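Local coordinates for protein regulator of chromosome condensation (Saccharomyces cerevisiae, PDB 3OF7) that promotes exchange of GDP for GTP on the small GTPases Gsp1 and Gsp2, binds chromatin, and controls RNA metabolism and nuclear transport, at residues D157-C161 with A171-R176; T36-L42 with G441-V445; L82-V88 with K149-L153; I181-Y185 with A227-G231. One frame throughout, in Å; residues are numbered along the deposited sequence.

Interaction 1 (D157-C161 with A171-R176)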
# COMPACT_ATOMS: atom_id res chain seq x y z
N ASP A 157 0.87 -2.24 -9.41
CA ASP A 157 2.08 -2.10 -10.22
C ASP A 157 1.79 -1.31 -11.49
O ASP A 157 2.56 -0.41 -11.85
CB ASP A 157 2.68 -3.47 -10.57
CG ASP A 157 3.63 -4.00 -9.51
OD1 ASP A 157 3.53 -3.60 -8.32
OD2 ASP A 157 4.46 -4.84 -9.87
N ASN A 158 0.66 -1.61 -12.13
CA ASN A 158 0.37 -1.17 -13.50
C ASN A 158 -1.02 -0.51 -13.68
O ASN A 158 -1.35 -0.05 -14.79
CB ASN A 158 0.49 -2.37 -14.46
CG ASN A 158 1.84 -3.09 -14.34
OD1 ASN A 158 1.92 -4.24 -13.87
ND2 ASN A 158 2.89 -2.41 -14.77
N MET A 159 -1.82 -0.46 -12.62
CA MET A 159 -3.16 0.16 -12.69
C MET A 159 -3.40 1.19 -11.60
O MET A 159 -2.72 1.21 -10.57
CB MET A 159 -4.32 -0.85 -12.86
CG MET A 159 -4.88 -1.55 -11.62
SD MET A 159 -6.06 -0.76 -10.47
CE MET A 159 -7.58 -0.54 -11.40
N SER A 160 -4.37 2.05 -11.86
CA SER A 160 -4.68 3.16 -10.98
C SER A 160 -6.18 3.22 -10.79
O SER A 160 -6.94 2.84 -11.69
CB SER A 160 -4.18 4.45 -11.61
OG SER A 160 -2.77 4.47 -11.66
N CYS A 161 -6.60 3.68 -9.62
CA CYS A 161 -8.01 3.72 -9.28
C CYS A 161 -8.32 4.92 -8.39
O CYS A 161 -7.54 5.26 -7.50
CB CYS A 161 -8.43 2.43 -8.58
SG CYS A 161 -10.22 2.26 -8.36
N ALA A 171 -10.89 4.04 -13.22
CA ALA A 171 -9.71 3.18 -13.29
C ALA A 171 -8.98 3.38 -14.60
O ALA A 171 -9.58 3.81 -15.60
CB ALA A 171 -10.11 1.73 -13.10
N TRP A 172 -7.67 3.11 -14.58
CA TRP A 172 -6.82 3.20 -15.77
C TRP A 172 -5.54 2.37 -15.61
O TRP A 172 -5.21 1.91 -14.51
CB TRP A 172 -6.52 4.66 -16.16
CG TRP A 172 -5.82 5.53 -15.12
CD1 TRP A 172 -4.50 5.89 -15.12
CD2 TRP A 172 -6.41 6.17 -13.98
NE1 TRP A 172 -4.23 6.71 -14.04
CE2 TRP A 172 -5.38 6.89 -13.32
CE3 TRP A 172 -7.71 6.20 -13.43
CZ2 TRP A 172 -5.61 7.63 -12.15
CZ3 TRP A 172 -7.93 6.93 -12.26
CH2 TRP A 172 -6.88 7.63 -11.64
N GLY A 173 -4.84 2.16 -16.72
CA GLY A 173 -3.63 1.33 -16.74
C GLY A 173 -3.97 -0.06 -17.25
O GLY A 173 -4.74 -0.20 -18.21
N THR A 174 -3.40 -1.09 -16.62
CA THR A 174 -3.65 -2.48 -17.02
C THR A 174 -3.28 -3.43 -15.89
O THR A 174 -2.70 -3.01 -14.88
CB THR A 174 -2.87 -2.86 -18.31
OG1 THR A 174 -3.42 -4.06 -18.88
CG2 THR A 174 -1.37 -3.09 -18.02
N PHE A 175 -3.62 -4.71 -16.04
CA PHE A 175 -3.09 -5.75 -15.17
C PHE A 175 -2.13 -6.64 -15.95
O PHE A 175 -2.45 -7.13 -17.04
CB PHE A 175 -4.20 -6.62 -14.57
CG PHE A 175 -5.27 -5.84 -13.87
CD1 PHE A 175 -6.50 -5.61 -14.48
CD2 PHE A 175 -5.05 -5.31 -12.60
CE1 PHE A 175 -7.51 -4.87 -13.83
CE2 PHE A 175 -6.05 -4.58 -11.94
CZ PHE A 175 -7.28 -4.35 -12.57
N ARG A 176 -0.95 -6.84 -15.37
CA ARG A 176 -0.03 -7.84 -15.87
C ARG A 176 -0.26 -9.18 -15.17
O ARG A 176 -1.04 -9.30 -14.23
CB ARG A 176 1.42 -7.38 -15.69
CG ARG A 176 1.85 -6.30 -16.66
CD ARG A 176 3.32 -5.96 -16.45
NE ARG A 176 3.73 -4.80 -17.24
CZ ARG A 176 4.17 -4.85 -18.49
NH1 ARG A 176 4.28 -6.02 -19.12
NH2 ARG A 176 4.51 -3.73 -19.11
O HOH W 1 -1.79 -3.69 -12.34
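The indole of Trp-172 takes the CB of Ser-160 over one face: CB stands 3.4 Å from the centroid of the five-membered ring, 22° off the ring normal, a CH-pi contact. Chi1 of Trp-172 is 59°, which sets CG between backbone N and carbonyl carbon and turns the ring over its strand neighbour. The ring of Phe-175 is met obliquely by CG of Met-159, 3.3 Å from CE2 of Phe-175, while the methionine chain, bent at chi2 and chi3, brings SD obliquely to 5.1 Å from the Phe-175 ring centroid, a Met-aromatic contact, and carries CE to 3.8 Å from CB of Ala-171. Strands 159-161 and 171-173 run antiparallel (163° between directions) in a hairpin of a beta-propeller blade, with Trp-172 and Ser-160 on one face and Ala-171 and Cys-161 on the other. Ser-160 N to Trp-172 O measures 2.8 Å and Trp-172 N to Ser-160 O 3.0 Å; Thr-174 N then reaches Asn-158 O. Ser-160 OG bonds to Ala-98 O, and Phe-175 also meets Trp-228 edge-to-face. A CB on Gly-173 would run into Asn-158 O across the pair and press against Trp-172 O. Past the ladder, one water joins Asn-158 N to Thr-174 O, so polar backbone is bridged even where direct pairing stops.

Interaction 2 (T36-L42 with G441-V445)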
# COMPACT_ATOMS: atom_id res chain seq x y z
N THR A 36 14.93 4.08 -4.85
CA THR A 36 15.40 3.98 -6.23
C THR A 36 14.28 4.35 -7.21
O THR A 36 13.15 3.87 -7.08
CB THR A 36 16.01 2.59 -6.52
OG1 THR A 36 17.15 2.41 -5.66
CG2 THR A 36 16.47 2.43 -7.98
N GLY A 37 14.61 5.20 -8.18
CA GLY A 37 13.64 5.70 -9.13
C GLY A 37 14.09 5.53 -10.57
O GLY A 37 13.93 6.44 -11.39
N SER A 38 14.64 4.35 -10.88
CA SER A 38 15.15 4.06 -12.23
C SER A 38 14.04 4.05 -13.28
O SER A 38 14.31 4.15 -14.49
CB SER A 38 15.91 2.72 -12.23
OG SER A 38 15.02 1.63 -12.07
N MET A 39 12.79 3.93 -12.82
CA MET A 39 11.62 3.92 -13.69
C MET A 39 10.73 5.14 -13.41
O MET A 39 9.51 5.11 -13.62
CB MET A 39 10.84 2.60 -13.54
CG MET A 39 11.56 1.36 -14.12
SD MET A 39 10.77 -0.25 -13.81
CE MET A 39 11.06 -0.43 -12.05
N CYS A 40 11.35 6.21 -12.91
CA CYS A 40 10.70 7.50 -12.60
C CYS A 40 9.88 7.53 -11.31
O CYS A 40 9.15 8.49 -11.06
CB CYS A 40 9.87 8.01 -13.79
SG CYS A 40 10.86 8.32 -15.29
N GLU A 41 10.02 6.49 -10.47
CA GLU A 41 9.16 6.32 -9.29
C GLU A 41 9.26 7.44 -8.25
O GLU A 41 8.29 7.71 -7.53
CB GLU A 41 9.44 5.00 -8.56
CG GLU A 41 9.27 3.75 -9.39
CD GLU A 41 10.59 3.22 -9.88
OE1 GLU A 41 11.36 4.01 -10.48
OE2 GLU A 41 10.87 2.02 -9.67
N LEU A 42 10.43 8.07 -8.16
CA LEU A 42 10.69 9.05 -7.11
C LEU A 42 9.99 10.38 -7.34
O LEU A 42 9.75 11.12 -6.40
CB LEU A 42 12.20 9.27 -6.91
CG LEU A 42 13.03 8.09 -6.40
CD1 LEU A 42 14.51 8.48 -6.29
CD2 LEU A 42 12.50 7.57 -5.07
N GLY A 441 7.79 -0.73 -5.06
CA GLY A 441 8.75 -1.82 -5.29
C GLY A 441 10.13 -1.52 -4.73
O GLY A 441 10.74 -2.36 -4.06
N GLN A 442 10.62 -0.31 -5.01
CA GLN A 442 12.00 0.07 -4.70
C GLN A 442 12.13 1.45 -4.06
O GLN A 442 13.22 2.03 -4.05
CB GLN A 442 12.87 0.02 -5.98
CG GLN A 442 12.89 -1.32 -6.70
CD GLN A 442 13.93 -1.39 -7.82
OE1 GLN A 442 14.50 -0.37 -8.22
NE2 GLN A 442 14.18 -2.59 -8.33
N PHE A 443 11.03 1.97 -3.52
CA PHE A 443 11.00 3.36 -3.06
C PHE A 443 9.90 3.57 -2.04
O PHE A 443 9.02 2.72 -1.89
CB PHE A 443 10.82 4.31 -4.26
CG PHE A 443 9.41 4.32 -4.84
CD1 PHE A 443 8.94 3.24 -5.58
CD2 PHE A 443 8.57 5.42 -4.65
CE1 PHE A 443 7.64 3.24 -6.13
CE2 PHE A 443 7.27 5.44 -5.18
CZ PHE A 443 6.80 4.35 -5.92
N SER A 444 9.94 4.71 -1.36
CA SER A 444 8.93 5.07 -0.36
C SER A 444 8.56 6.55 -0.48
O SER A 444 9.31 7.35 -1.04
CB SER A 444 9.45 4.77 1.05
OG SER A 444 9.97 3.46 1.14
N VAL A 445 7.38 6.89 0.04
CA VAL A 445 6.88 8.26 0.02
C VAL A 445 6.28 8.55 1.39
O VAL A 445 5.64 7.67 1.98
CB VAL A 445 5.79 8.47 -1.07
CG1 VAL A 445 5.28 9.92 -1.06
CG2 VAL A 445 6.32 8.09 -2.46
O HOH W 2 13.48 1.46 -9.52
O HOH W 3 9.62 0.46 -7.82
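Glu-41 lays its CB over the centre of the Phe-443 ring, at a point where the beta-propeller closes: 36-42 belongs to the first RCC1 repeat and 441-445 to the seventh. This CH-pi contact measures 3.5 Å from CB of Glu-41 to the ring centroid of Phe-443, 14° off the normal. Phe-443 takes a chi1 of 74°, which places CG between its own N and carbonyl carbon and presents the ring to the loop, while CD2 of Leu-42 packs 3.8 Å from CB of Phe-443. Exchanging Phe-443 for an alanine is likely to open a gap beneath Glu-41 CB, where the loop now rests on the ring. Beyond CB the glutamate chain bends at chi2, carrying its carboxylate back over the type I turn Gly-37 to Cys-40, where OE1 of Glu-41 accepts from Met-39 N at 2.7 Å, on the syn side but tilted out of the carboxylate plane. OE2 accepts from one water, to which Gln-442 N donates weakly; a second water lies among OE2, Ser-38 OG and Gln-442 OE1. The Gln-442 chain is extended beyond CG. Thr-36 OG1 is bonded to Thr-406 O. Directly between the backbones, Thr-36 N donates to Gln-442 O at 2.8 Å, nearly straight at 169°.

Interaction 3 (L82-V88 with K149-L153)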
# COMPACT_ATOMS: atom_id res chain seq x y z
N LEU A 82 -3.42 13.32 -4.22
CA LEU A 82 -4.66 14.09 -4.26
C LEU A 82 -4.46 15.42 -3.55
O LEU A 82 -3.89 15.46 -2.46
CB LEU A 82 -5.78 13.32 -3.57
CG LEU A 82 -7.21 13.83 -3.72
CD1 LEU A 82 -7.67 13.66 -5.15
CD2 LEU A 82 -8.11 13.07 -2.77
N ASP A 83 -4.95 16.49 -4.16
CA ASP A 83 -4.85 17.80 -3.54
C ASP A 83 -6.17 18.28 -2.95
O ASP A 83 -7.20 17.58 -3.01
CB ASP A 83 -4.21 18.84 -4.49
CG ASP A 83 -5.06 19.14 -5.72
OD1 ASP A 83 -6.31 19.05 -5.65
OD2 ASP A 83 -4.46 19.52 -6.75
N GLU A 84 -6.15 19.47 -2.35
CA GLU A 84 -7.34 20.03 -1.71
C GLU A 84 -8.55 20.20 -2.65
O GLU A 84 -9.69 20.10 -2.19
CB GLU A 84 -7.01 21.36 -1.03
CG GLU A 84 -6.27 21.18 0.28
CD GLU A 84 -5.84 22.51 0.89
OE1 GLU A 84 -6.24 23.58 0.36
OE2 GLU A 84 -5.11 22.47 1.89
N GLU A 85 -8.28 20.47 -3.93
CA GLU A 85 -9.40 20.63 -4.86
C GLU A 85 -9.72 19.33 -5.59
O GLU A 85 -10.45 19.31 -6.59
CB GLU A 85 -9.19 21.82 -5.80
CG GLU A 85 -9.26 23.15 -5.06
CD GLU A 85 -10.33 23.18 -3.98
OE1 GLU A 85 -10.00 23.49 -2.81
OE2 GLU A 85 -11.51 22.90 -4.28
N SER A 86 -9.23 18.23 -5.02
CA SER A 86 -9.47 16.87 -5.53
C SER A 86 -8.93 16.61 -6.95
O SER A 86 -9.44 15.75 -7.67
CB SER A 86 -10.97 16.52 -5.42
OG SER A 86 -11.19 15.14 -5.63
N ASN A 87 -7.88 17.33 -7.34
CA ASN A 87 -7.13 16.96 -8.55
C ASN A 87 -6.24 15.77 -8.23
O ASN A 87 -5.70 15.67 -7.13
CB ASN A 87 -6.26 18.10 -9.05
CG ASN A 87 -7.06 19.26 -9.63
OD1 ASN A 87 -7.79 19.11 -10.61
ND2 ASN A 87 -6.91 20.42 -9.01
N VAL A 88 -6.10 14.88 -9.21
CA VAL A 88 -5.22 13.72 -9.09
C VAL A 88 -3.89 13.97 -9.79
O VAL A 88 -3.85 14.28 -11.00
CB VAL A 88 -5.90 12.43 -9.64
CG1 VAL A 88 -4.99 11.22 -9.47
CG2 VAL A 88 -7.24 12.19 -8.95
N LYS A 149 -16.10 14.43 -5.13
CA LYS A 149 -14.67 14.45 -4.84
C LYS A 149 -14.10 13.05 -4.69
O LYS A 149 -14.83 12.11 -4.39
CB LYS A 149 -14.42 15.27 -3.56
CG LYS A 149 -14.44 16.77 -3.82
CD LYS A 149 -14.27 17.59 -2.55
CE LYS A 149 -14.38 19.08 -2.85
NZ LYS A 149 -15.64 19.41 -3.58
N VAL A 150 -12.79 12.93 -4.88
CA VAL A 150 -12.10 11.67 -4.62
C VAL A 150 -11.95 11.48 -3.11
O VAL A 150 -11.54 12.41 -2.41
CB VAL A 150 -10.71 11.65 -5.27
CG1 VAL A 150 -9.95 10.36 -4.93
CG2 VAL A 150 -10.81 11.84 -6.79
N VAL A 151 -12.27 10.29 -2.62
CA VAL A 151 -12.08 9.97 -1.20
C VAL A 151 -10.95 8.97 -0.97
O VAL A 151 -10.43 8.87 0.14
CB VAL A 151 -13.38 9.48 -0.50
CG1 VAL A 151 -14.49 10.54 -0.62
CG2 VAL A 151 -13.84 8.14 -1.08
N GLN A 152 -10.57 8.25 -2.01
CA GLN A 152 -9.42 7.34 -1.92
C GLN A 152 -8.78 7.08 -3.28
O GLN A 152 -9.48 6.92 -4.28
CB GLN A 152 -9.81 6.00 -1.27
CG GLN A 152 -8.58 5.15 -0.87
CD GLN A 152 -8.90 3.72 -0.47
OE1 GLN A 152 -10.06 3.37 -0.23
NE2 GLN A 152 -7.86 2.89 -0.38
N LEU A 153 -7.45 7.04 -3.30
CA LEU A 153 -6.69 6.63 -4.47
C LEU A 153 -6.09 5.25 -4.22
O LEU A 153 -5.89 4.85 -3.08
CB LEU A 153 -5.60 7.66 -4.81
CG LEU A 153 -6.07 9.04 -5.30
CD1 LEU A 153 -4.89 10.01 -5.37
CD2 LEU A 153 -6.74 8.93 -6.66
O HOH W 4 -13.48 19.74 -6.10
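A serine side chain, not a strand partner, receives the first amide of the strand: Val-150 N donates to Ser-86 OG at 2.8 Å and 173°, the single direct hydrogen bond between 82-88 and 149-153. The contact joins two neighbouring blades of the beta-propeller, one containing the hairpin of strands 78-83 and 88-92 and the other beginning with strand 150-155. Ser-86 ends a type I turn that starts at Asp-83, and its phi and psi are both positive. Its chi1 of -168° points OG away from its own N and toward the neighbouring strand. The turn is held by Ser-86 N to Asp-83 O and by Asn-87 N to Asp-83 OD1, while OD2 of Asp-83 takes Trp-89 NE1. Beyond the serine the packing is apolar. CD1 of Leu-82 lies 3.6 Å from CB of Val-150, the two side chains crossing at a slant, and CB of Leu-82 is 3.9 Å from CD1 of Leu-153. Val-88 and Leu-153 meet tip to tip through the methyls CG2 and CD2, 4.0 Å apart. CG of the solvent-exposed Lys-149 lies 3.8 Å from CB of Ser-86, and a water accepts weakly from Lys-149 NZ and donates to Glu-85 O at 3.1 Å.

Interaction 4 (I181-Y185 with A227-G231)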
# COMPACT_ATOMS: atom_id res chain seq x y z
N ILE A 181 1.25 -8.85 -20.35
CA ILE A 181 0.02 -8.10 -20.08
C ILE A 181 -1.19 -9.04 -20.15
O ILE A 181 -1.36 -9.76 -21.14
CB ILE A 181 -0.13 -6.89 -21.06
CG1 ILE A 181 1.02 -5.90 -20.82
CG2 ILE A 181 -1.51 -6.20 -20.92
CD1 ILE A 181 1.30 -4.94 -21.97
N LEU A 182 -1.98 -9.06 -19.08
CA LEU A 182 -3.26 -9.77 -19.10
C LEU A 182 -4.27 -8.89 -19.84
O LEU A 182 -4.81 -9.29 -20.88
CB LEU A 182 -3.76 -10.12 -17.69
CG LEU A 182 -5.09 -10.87 -17.54
CD1 LEU A 182 -5.16 -12.10 -18.47
CD2 LEU A 182 -5.36 -11.29 -16.09
N GLY A 183 -4.49 -7.69 -19.31
CA GLY A 183 -5.45 -6.75 -19.90
C GLY A 183 -6.06 -5.87 -18.82
O GLY A 183 -5.67 -5.94 -17.65
N PHE A 184 -7.03 -5.05 -19.21
CA PHE A 184 -7.63 -4.11 -18.29
C PHE A 184 -9.08 -4.48 -17.98
O PHE A 184 -9.43 -4.73 -16.82
CB PHE A 184 -7.51 -2.68 -18.84
CG PHE A 184 -8.20 -1.63 -18.00
CD1 PHE A 184 -7.63 -1.18 -16.80
CD2 PHE A 184 -9.41 -1.07 -18.42
CE1 PHE A 184 -8.27 -0.20 -16.03
CE2 PHE A 184 -10.06 -0.09 -17.66
CZ PHE A 184 -9.48 0.35 -16.46
N TYR A 185 -9.93 -4.52 -19.00
CA TYR A 185 -11.34 -4.85 -18.78
C TYR A 185 -11.85 -5.90 -19.77
O TYR A 185 -11.87 -5.66 -20.97
CB TYR A 185 -12.20 -3.58 -18.84
CG TYR A 185 -13.58 -3.74 -18.24
CD1 TYR A 185 -14.68 -4.03 -19.05
CD2 TYR A 185 -13.78 -3.60 -16.86
CE1 TYR A 185 -15.95 -4.18 -18.51
CE2 TYR A 185 -15.06 -3.74 -16.31
CZ TYR A 185 -16.14 -4.03 -17.15
OH TYR A 185 -17.41 -4.18 -16.63
N ALA A 227 -13.23 -8.48 -6.38
CA ALA A 227 -11.84 -8.54 -6.83
C ALA A 227 -11.78 -8.42 -8.35
O ALA A 227 -12.72 -8.82 -9.06
CB ALA A 227 -11.18 -9.81 -6.34
N TRP A 228 -10.68 -7.84 -8.84
CA TRP A 228 -10.50 -7.56 -10.26
C TRP A 228 -9.01 -7.61 -10.61
O TRP A 228 -8.19 -6.98 -9.93
CB TRP A 228 -11.09 -6.17 -10.57
CG TRP A 228 -11.00 -5.65 -11.99
CD1 TRP A 228 -10.98 -6.37 -13.16
CD2 TRP A 228 -10.99 -4.27 -12.38
NE1 TRP A 228 -10.92 -5.51 -14.25
CE2 TRP A 228 -10.93 -4.22 -13.79
CE3 TRP A 228 -11.01 -3.06 -11.66
CZ2 TRP A 228 -10.90 -3.01 -14.50
CZ3 TRP A 228 -10.98 -1.86 -12.37
CH2 TRP A 228 -10.91 -1.84 -13.77
N GLY A 229 -8.67 -8.35 -11.66
CA GLY A 229 -7.31 -8.37 -12.19
C GLY A 229 -6.77 -9.77 -12.39
O GLY A 229 -7.54 -10.71 -12.63
N ASN A 230 -5.45 -9.92 -12.29
CA ASN A 230 -4.83 -11.24 -12.39
C ASN A 230 -5.26 -12.15 -11.24
O ASN A 230 -5.52 -11.68 -10.13
CB ASN A 230 -3.30 -11.12 -12.43
CG ASN A 230 -2.62 -12.42 -12.84
OD1 ASN A 230 -3.12 -13.15 -13.70
ND2 ASN A 230 -1.48 -12.72 -12.23
N GLY A 231 -5.37 -13.45 -11.52
CA GLY A 231 -5.87 -14.39 -10.53
C GLY A 231 -5.04 -15.66 -10.38
O GLY A 231 -5.50 -16.63 -9.78
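Chi1 values close to 180° extend both rings of the central pair away from their own backbone nitrogens: Trp-228 reaches across to 181-185, and Phe-184 offers a ring face to it. The indole meets that face by its edge, a T-shaped stack with planes at 62° and centroids of the Phe-184 ring and the Trp-228 six-membered ring 5.2 Å apart. CH2 of Trp-228 comes to 3.8 Å from CZ of Phe-184, and CZ2 lies over the centre of the phenylalanine ring. That same CZ2 of Trp-228 sits at the edge of the Tyr-185 ring, near its plane and 3.8 Å from CD2 of Tyr-185, so one corner of the indole meets two aromatic side chains at once, one by its face and one by its edge. Its NE1 gives Phe-184 O a weak bond, 3.1 Å long but bent to 122°, and has a second weak acceptor in Leu-249 O. Putting a leucine at Trp-228 would probably leave the Phe-184 face and Tyr-185 edge without their partner and cost Phe-184 O this weak donor. Further along, CD2 of Leu-182 rests 3.7 Å from CA of Asn-230, whose OD1 bonds to Arg-245 and ND2 to Gln-232. Phe-184 and Tyr-185 also meet Trp-196, which continues the aromatic cluster. The arrangement is an interface between consecutive blades of the RCC1 beta-propeller, uniting repeats 3 and 4.

How the interactions relate
From the N terminus, 36-42 opens the longest loop, which closes only at 441-445; interaction 2 thereby joins the first and seventh repeats of the propeller, and the other three contacts are nested within its span. Inside it they follow in series without crossing: interaction 3 joins 82-88 to 149-153 across two blades, interaction 1 closes a short hairpin within the next blade, and interaction 4 carries that blade on to the following one. Interactions 1 and 4 touch, their centres about 9 Å apart, through the pairing of strands 169-177 and 180-183. Interactions 1 and 3 meet where Leu-153 CD2 packs 3.8 Å from Cys-161 O. Interaction 2 touches none of the others.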